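Local structure of D-mannonate dehydratase (Streptococcus suis, 3BDK) at residues A[80-93]-A[118-130]. The protein probably catalyses the dehydration of D-mannonate to 2-dehydro-3-deoxy-D-gluconate, using manganese or ferrous iron. Residues are numbered along the deposited sequence; the frame is centred on the assembly and turned at random.
Sequences ITVIESIPVHEDIK and IPVVCYNFMPVFD. With DNO (D-mannose), chain C.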
loop_
_atom_site.group_PDB
_atom_site.type_symbol
_atom_site.label_atom_id
_atom_site.label_comp_id
_atom_site.label_asym_id
_atom_site.label_seq_id
_atom_site.Cartn_x
_atom_site.Cartn_y
_atom_site.Cartn_z
ATOM N N ILE A 80 -4.195 -4.278 -21.184
ATOM C CA ILE A 80 -5.150 -3.156 -21.190
ATOM C C ILE A 80 -6.548 -3.595 -20.755
ATOM O O ILE A 80 -7.152 -4.466 -21.377
ATOM C CB ILE A 80 -5.287 -2.514 -22.556
ATOM C CG1 ILE A 80 -3.917 -2.403 -23.245
ATOM C CG2 ILE A 80 -5.998 -1.176 -22.402
ATOM C CD1 ILE A 80 -3.328 -0.990 -23.316
ATOM N N THR A 81 -7.059 -2.976 -19.697
ATOM C CA THR A 81 -8.366 -3.322 -19.143
ATOM C C THR A 81 -9.410 -2.231 -19.433
ATOM O O THR A 81 -10.621 -2.488 -19.371
ATOM C CB THR A 81 -8.262 -3.561 -17.615
ATOM O OG1 THR A 81 -9.548 -3.893 -17.068
ATOM C CG2 THR A 81 -7.706 -2.326 -16.910
ATOM N N VAL A 82 -8.913 -1.026 -19.745
ATOM C CA VAL A 82 -9.697 0.203 -19.872
ATOM C C VAL A 82 -8.845 1.229 -20.596
ATOM O O VAL A 82 -7.632 1.262 -20.421
ATOM C CB VAL A 82 -10.029 0.825 -18.486
ATOM C CG1 VAL A 82 -10.696 2.194 -18.647
ATOM C CG2 VAL A 82 -10.897 -0.104 -17.633
ATOM N N ILE A 83 -9.474 2.075 -21.399
ATOM C CA ILE A 83 -8.764 3.184 -22.022
ATOM C C ILE A 83 -9.158 4.485 -21.346
ATOM O O ILE A 83 -10.337 4.825 -21.285
ATOM C CB ILE A 83 -9.018 3.241 -23.548
ATOM C CG1 ILE A 83 -8.208 2.132 -24.230
ATOM C CG2 ILE A 83 -8.662 4.625 -24.132
ATOM C CD1 ILE A 83 -8.299 2.116 -25.719
ATOM N N GLU A 84 -8.178 5.199 -20.805
ATOM C CA GLU A 84 -8.499 6.429 -20.125
ATOM C C GLU A 84 -8.500 7.532 -21.127
ATOM O O GLU A 84 -7.489 8.211 -21.370
ATOM C CB GLU A 84 -7.576 6.766 -18.973
ATOM C CG GLU A 84 -8.132 7.915 -18.139
ATOM C CD GLU A 84 -8.904 7.464 -16.905
ATOM O OE1 GLU A 84 -9.026 6.244 -16.666
ATOM O OE2 GLU A 84 -9.365 8.339 -16.146
ATOM N N SER A 85 -9.672 7.651 -21.731
ATOM C CA SER A 85 -10.113 8.836 -22.411
ATOM C C SER A 85 -9.791 8.819 -23.888
ATOM O O SER A 85 -8.638 8.953 -24.298
ATOM C CB SER A 85 -9.599 10.108 -21.726
ATOM O OG SER A 85 -10.533 11.158 -21.859
ATOM N N ILE A 86 -10.846 8.586 -24.662
ATOM C CA ILE A 86 -11.018 9.233 -25.949
ATOM C C ILE A 86 -11.783 10.540 -25.647
ATOM O O ILE A 86 -12.968 10.510 -25.303
ATOM C CB ILE A 86 -11.819 8.367 -26.938
ATOM C CG1 ILE A 86 -11.321 6.916 -26.932
ATOM C CG2 ILE A 86 -11.749 8.971 -28.336
ATOM C CD1 ILE A 86 -12.202 5.957 -27.729
ATOM N N PRO A 87 -11.086 11.684 -25.723
ATOM C CA PRO A 87 -11.661 13.008 -25.454
ATOM C C PRO A 87 -12.663 13.537 -26.488
ATOM O O PRO A 87 -12.304 13.810 -27.634
ATOM C CB PRO A 87 -10.429 13.927 -25.398
ATOM C CG PRO A 87 -9.400 13.232 -26.243
ATOM C CD PRO A 87 -9.644 11.756 -26.037
ATOM N N VAL A 88 -13.909 13.694 -26.054
ATOM C CA VAL A 88 -14.937 14.426 -26.786
ATOM C C VAL A 88 -14.489 15.866 -27.100
ATOM O O VAL A 88 -14.002 16.570 -26.203
ATOM C CB VAL A 88 -16.201 14.457 -25.950
ATOM C CG1 VAL A 88 -17.308 15.038 -26.733
ATOM C CG2 VAL A 88 -16.559 13.050 -25.502
ATOM N N HIS A 89 -14.630 16.275 -28.370
ATOM C CA HIS A 89 -14.223 17.610 -28.856
ATOM C C HIS A 89 -15.128 18.704 -28.267
ATOM O O HIS A 89 -16.315 18.468 -28.012
ATOM C CB HIS A 89 -14.255 17.663 -30.416
ATOM C CG HIS A 89 -13.540 18.851 -31.010
ATOM N ND1 HIS A 89 -14.093 20.115 -31.058
ATOM C CD2 HIS A 89 -12.305 18.966 -31.561
ATOM C CE1 HIS A 89 -13.228 20.957 -31.602
ATOM N NE2 HIS A 89 -12.134 20.285 -31.916
ATOM N N GLU A 90 -14.582 19.904 -28.066
ATOM C CA GLU A 90 -15.388 21.027 -27.566
ATOM C C GLU A 90 -16.617 21.256 -28.426
ATOM O O GLU A 90 -17.700 21.523 -27.905
ATOM C CB GLU A 90 -14.586 22.327 -27.457
ATOM C CG GLU A 90 -13.649 22.392 -26.254
ATOM C CD GLU A 90 -14.354 22.323 -24.893
ATOM O OE1 GLU A 90 -15.441 22.921 -24.733
ATOM O OE2 GLU A 90 -13.800 21.668 -23.980
ATOM N N ASP A 91 -16.448 21.143 -29.738
ATOM C CA ASP A 91 -17.546 21.331 -30.679
ATOM C C ASP A 91 -18.680 20.344 -30.451
ATOM O O ASP A 91 -19.837 20.677 -30.691
ATOM C CB ASP A 91 -17.050 21.237 -32.123
ATOM C CG ASP A 91 -16.184 22.419 -32.525
ATOM O OD1 ASP A 91 -16.431 23.540 -32.023
ATOM O OD2 ASP A 91 -15.267 22.222 -33.359
ATOM N N ILE A 92 -18.361 19.134 -29.991
ATOM C CA ILE A 92 -19.423 18.195 -29.628
ATOM C C ILE A 92 -20.093 18.654 -28.341
ATOM O O ILE A 92 -21.321 18.680 -28.254
ATOM C CB ILE A 92 -18.947 16.732 -29.490
ATOM C CG1 ILE A 92 -18.448 16.205 -30.836
ATOM C CG2 ILE A 92 -20.091 15.850 -28.977
ATOM C CD1 ILE A 92 -17.582 14.954 -30.735
ATOM N N LYS A 93 -19.272 19.028 -27.359
ATOM C CA LYS A 93 -19.749 19.521 -26.068
ATOM C C LYS A 93 -20.651 20.749 -26.239
ATOM O O LYS A 93 -21.669 20.866 -25.549
ATOM C CB LYS A 93 -18.566 19.851 -25.139
ATOM C CG LYS A 93 -17.908 18.668 -24.401
ATOM C CD LYS A 93 -16.631 19.134 -23.684
ATOM C CE LYS A 93 -15.892 17.993 -22.985
ATOM N NZ LYS A 93 -14.519 18.377 -22.539
ATOM N N ILE A 118 -9.847 -4.658 -25.618
ATOM C CA ILE A 118 -10.028 -3.643 -24.569
ATOM C C ILE A 118 -11.497 -3.237 -24.409
ATOM O O ILE A 118 -12.036 -2.565 -25.293
ATOM C CB ILE A 118 -9.230 -2.362 -24.875
ATOM C CG1 ILE A 118 -7.788 -2.679 -25.278
ATOM C CG2 ILE A 118 -9.274 -1.430 -23.668
ATOM C CD1 ILE A 118 -7.043 -1.513 -25.923
ATOM N N PRO A 119 -12.130 -3.626 -23.270
ATOM C CA PRO A 119 -13.582 -3.585 -23.017
ATOM C C PRO A 119 -14.192 -2.326 -22.359
ATOM O O PRO A 119 -15.406 -2.294 -22.125
ATOM C CB PRO A 119 -13.796 -4.783 -22.088
ATOM C CG PRO A 119 -12.455 -5.050 -21.455
ATOM C CD PRO A 119 -11.419 -4.181 -22.105
ATOM N N VAL A 120 -13.389 -1.307 -22.065
ATOM C CA VAL A 120 -13.915 -0.102 -21.419
ATOM C C VAL A 120 -13.257 1.174 -21.928
ATOM O O VAL A 120 -12.037 1.210 -22.149
ATOM C CB VAL A 120 -13.811 -0.159 -19.865
ATOM C CG1 VAL A 120 -14.163 1.186 -19.246
ATOM C CG2 VAL A 120 -14.720 -1.255 -19.278
ATOM N N VAL A 121 -14.077 2.214 -22.117
ATOM C CA VAL A 121 -13.591 3.548 -22.493
ATOM C C VAL A 121 -14.151 4.634 -21.558
ATOM O O VAL A 121 -15.355 4.907 -21.564
ATOM C CB VAL A 121 -13.928 3.895 -23.972
ATOM C CG1 VAL A 121 -13.483 5.301 -24.305
ATOM C CG2 VAL A 121 -13.268 2.917 -24.921
ATOM N N CYS A 122 -13.268 5.216 -20.745
ATOM C CA CYS A 122 -13.565 6.398 -19.938
ATOM C C CYS A 122 -13.456 7.657 -20.824
ATOM O O CYS A 122 -12.793 7.630 -21.865
ATOM C CB CYS A 122 -12.622 6.465 -18.711
ATOM S SG CYS A 122 -12.752 7.976 -17.597
ATOM N N TYR A 123 -14.129 8.736 -20.410
ATOM C CA TYR A 123 -14.185 10.019 -21.145
ATOM C C TYR A 123 -15.039 10.973 -20.303
ATOM O O TYR A 123 -15.845 10.511 -19.491
ATOM C CB TYR A 123 -14.858 9.838 -22.517
ATOM C CG TYR A 123 -16.315 9.512 -22.362
ATOM C CD1 TYR A 123 -17.302 10.488 -22.560
ATOM C CD2 TYR A 123 -16.710 8.249 -21.940
ATOM C CE1 TYR A 123 -18.641 10.190 -22.359
ATOM C CE2 TYR A 123 -18.049 7.944 -21.745
ATOM C CZ TYR A 123 -19.006 8.918 -21.953
ATOM O OH TYR A 123 -20.322 8.585 -21.757
ATOM N N ASN A 124 -14.905 12.284 -20.512
ATOM C CA ASN A 124 -15.732 13.273 -19.786
ATOM C C ASN A 124 -16.640 14.127 -20.666
ATOM O O ASN A 124 -16.558 14.068 -21.887
ATOM C CB ASN A 124 -14.866 14.190 -18.915
ATOM C CG ASN A 124 -14.304 15.364 -19.676
ATOM O OD1 ASN A 124 -15.036 16.120 -20.305
ATOM N ND2 ASN A 124 -12.992 15.536 -19.611
ATOM N N PHE A 125 -17.496 14.925 -20.025
ATOM C CA PHE A 125 -18.334 15.907 -20.715
ATOM C C PHE A 125 -18.316 17.226 -19.940
ATOM O O PHE A 125 -19.336 17.695 -19.427
ATOM C CB PHE A 125 -19.758 15.382 -20.907
ATOM C CG PHE A 125 -20.376 15.784 -22.217
ATOM C CD1 PHE A 125 -20.203 14.996 -23.354
ATOM C CD2 PHE A 125 -21.120 16.963 -22.324
ATOM C CE1 PHE A 125 -20.774 15.368 -24.574
ATOM C CE2 PHE A 125 -21.699 17.339 -23.537
ATOM C CZ PHE A 125 -21.526 16.541 -24.661
ATOM N N MET A 126 -17.129 17.815 -19.878
ATOM C CA MET A 126 -16.857 18.931 -19.023
ATOM C C MET A 126 -16.369 20.089 -19.866
ATOM O O MET A 126 -15.268 20.054 -20.418
ATOM C CB MET A 126 -15.799 18.541 -17.998
ATOM C CG MET A 126 -15.930 19.238 -16.648
ATOM S SD MET A 126 -14.543 18.910 -15.529
ATOM C CE MET A 126 -14.287 17.149 -15.814
ATOM N N PRO A 127 -17.193 21.129 -19.982
ATOM C CA PRO A 127 -16.800 22.298 -20.739
ATOM C C PRO A 127 -15.415 22.753 -20.342
ATOM O O PRO A 127 -15.076 22.687 -19.158
ATOM C CB PRO A 127 -17.817 23.336 -20.299
ATOM C CG PRO A 127 -19.029 22.545 -19.967
ATOM C CD PRO A 127 -18.553 21.248 -19.428
ATOM N N VAL A 128 -14.627 23.161 -21.340
ATOM C CA VAL A 128 -13.369 23.885 -21.187
ATOM C C VAL A 128 -12.195 23.077 -20.610
ATOM O O VAL A 128 -11.264 22.739 -21.339
ATOM C CB VAL A 128 -13.555 25.220 -20.420
ATOM C CG1 VAL A 128 -12.354 26.116 -20.626
ATOM C CG2 VAL A 128 -14.790 25.938 -20.890
ATOM N N PHE A 129 -12.230 22.787 -19.310
ATOM C CA PHE A 129 -11.149 22.068 -18.628
ATOM C C PHE A 129 -11.622 20.678 -18.239
ATOM O O PHE A 129 -12.825 20.453 -18.141
ATOM C CB PHE A 129 -10.734 22.792 -17.343
ATOM C CG PHE A 129 -10.654 24.288 -17.473
ATOM C CD1 PHE A 129 -11.731 25.086 -17.105
ATOM C CD2 PHE A 129 -9.498 24.897 -17.949
ATOM C CE1 PHE A 129 -11.668 26.480 -17.223
ATOM C CE2 PHE A 129 -9.426 26.279 -18.075
ATOM C CZ PHE A 129 -10.517 27.075 -17.709
ATOM N N ASP A 130 -10.675 19.764 -17.990
ATOM C CA ASP A 130 -11.011 18.438 -17.456
ATOM C C ASP A 130 -10.834 18.319 -15.941
ATOM O O ASP A 130 -11.214 17.313 -15.324
ATOM C CB ASP A 130 -10.198 17.369 -18.155
ATOM C CG ASP A 130 -10.351 17.421 -19.649
ATOM O OD1 ASP A 130 -9.323 17.175 -20.336
ATOM O OD2 ASP A 130 -11.488 17.716 -20.124
HETATM C C1 DNO C . -8.001 14.586 -13.627
HETATM C C2 DNO C . -7.276 13.278 -13.984
HETATM C C3 DNO C . -6.346 13.361 -15.235
HETATM C C4 DNO C . -6.884 13.839 -16.623
HETATM C C5 DNO C . -8.310 13.408 -17.085
HETATM C C6 DNO C . -8.360 13.350 -18.617
HETATM O O1 DNO C . -8.594 14.699 -12.552
HETATM O O2 DNO C . -8.219 12.196 -14.089
HETATM O O3 DNO C . -5.761 12.079 -15.441
HETATM O O4 DNO C . -6.721 15.259 -16.733
HETATM O O5 DNO C . -8.718 12.128 -16.578
HETATM O O6 DNO C . -8.905 14.573 -19.120
HETATM O O HOH W 1 -13.627 15.136 -23.179
#
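I83 and V121 pair where strands 80-84 and 120-123 run parallel, the axes of these short segments approaching to 4.6 Å at 25°; I83 N donates to V120 O over 2.8 Å, and C122 N returns a bond to I83 O. I118, just before the strand, lays CG2 against I83 CG1 and I80 CG2, while I86 reaches back with CD1 to V121 CG1 at 3.7 Å. V82 and V120 run alongside each other, CG1 to CG1, and both touch F284 of strand 282-286. E84 and C122 share the face opposite I83 and V121, the carboxylate beside SG; a salt bridge to R328 takes E84 OE1. Beyond the strands, V88 reaches both rings, CG2 to Y123 CD1 and CG1 to F125 CE1. K93 runs counter to F125, CG making a CH-pi contact over the middle of one ring face, 4.0 Å from the centroid. Extended beyond CG (chi2 172°, chi3 -177°), its chain brings NZ to M126 O at 2.8 Å, above the carbonyl plane, and to N124 OD1 in a weaker bond. That OD1 also accepts from M126 N, closing an Asx turn, while N124 ND2 grips D130 OD2 at 2.7 Å from above the carboxylate plane. The amide is thus held at both ends, which probably helps to fix D130, as may a long salt bridge from K93 NZ to D130 OD2. E90, bonded to Y185 through OE1, holds V128 N weakly. These are neighbouring strands of the xylose isomerase-like TIM barrel, joined by a beta-alpha-beta crossover through helix 99-114; E84 and D130 help line the D-mannose pocket, D130 OD1 lying 2.9 Å from sugar O6, and the E84 side chain is also about 4 Å from the manganese ion.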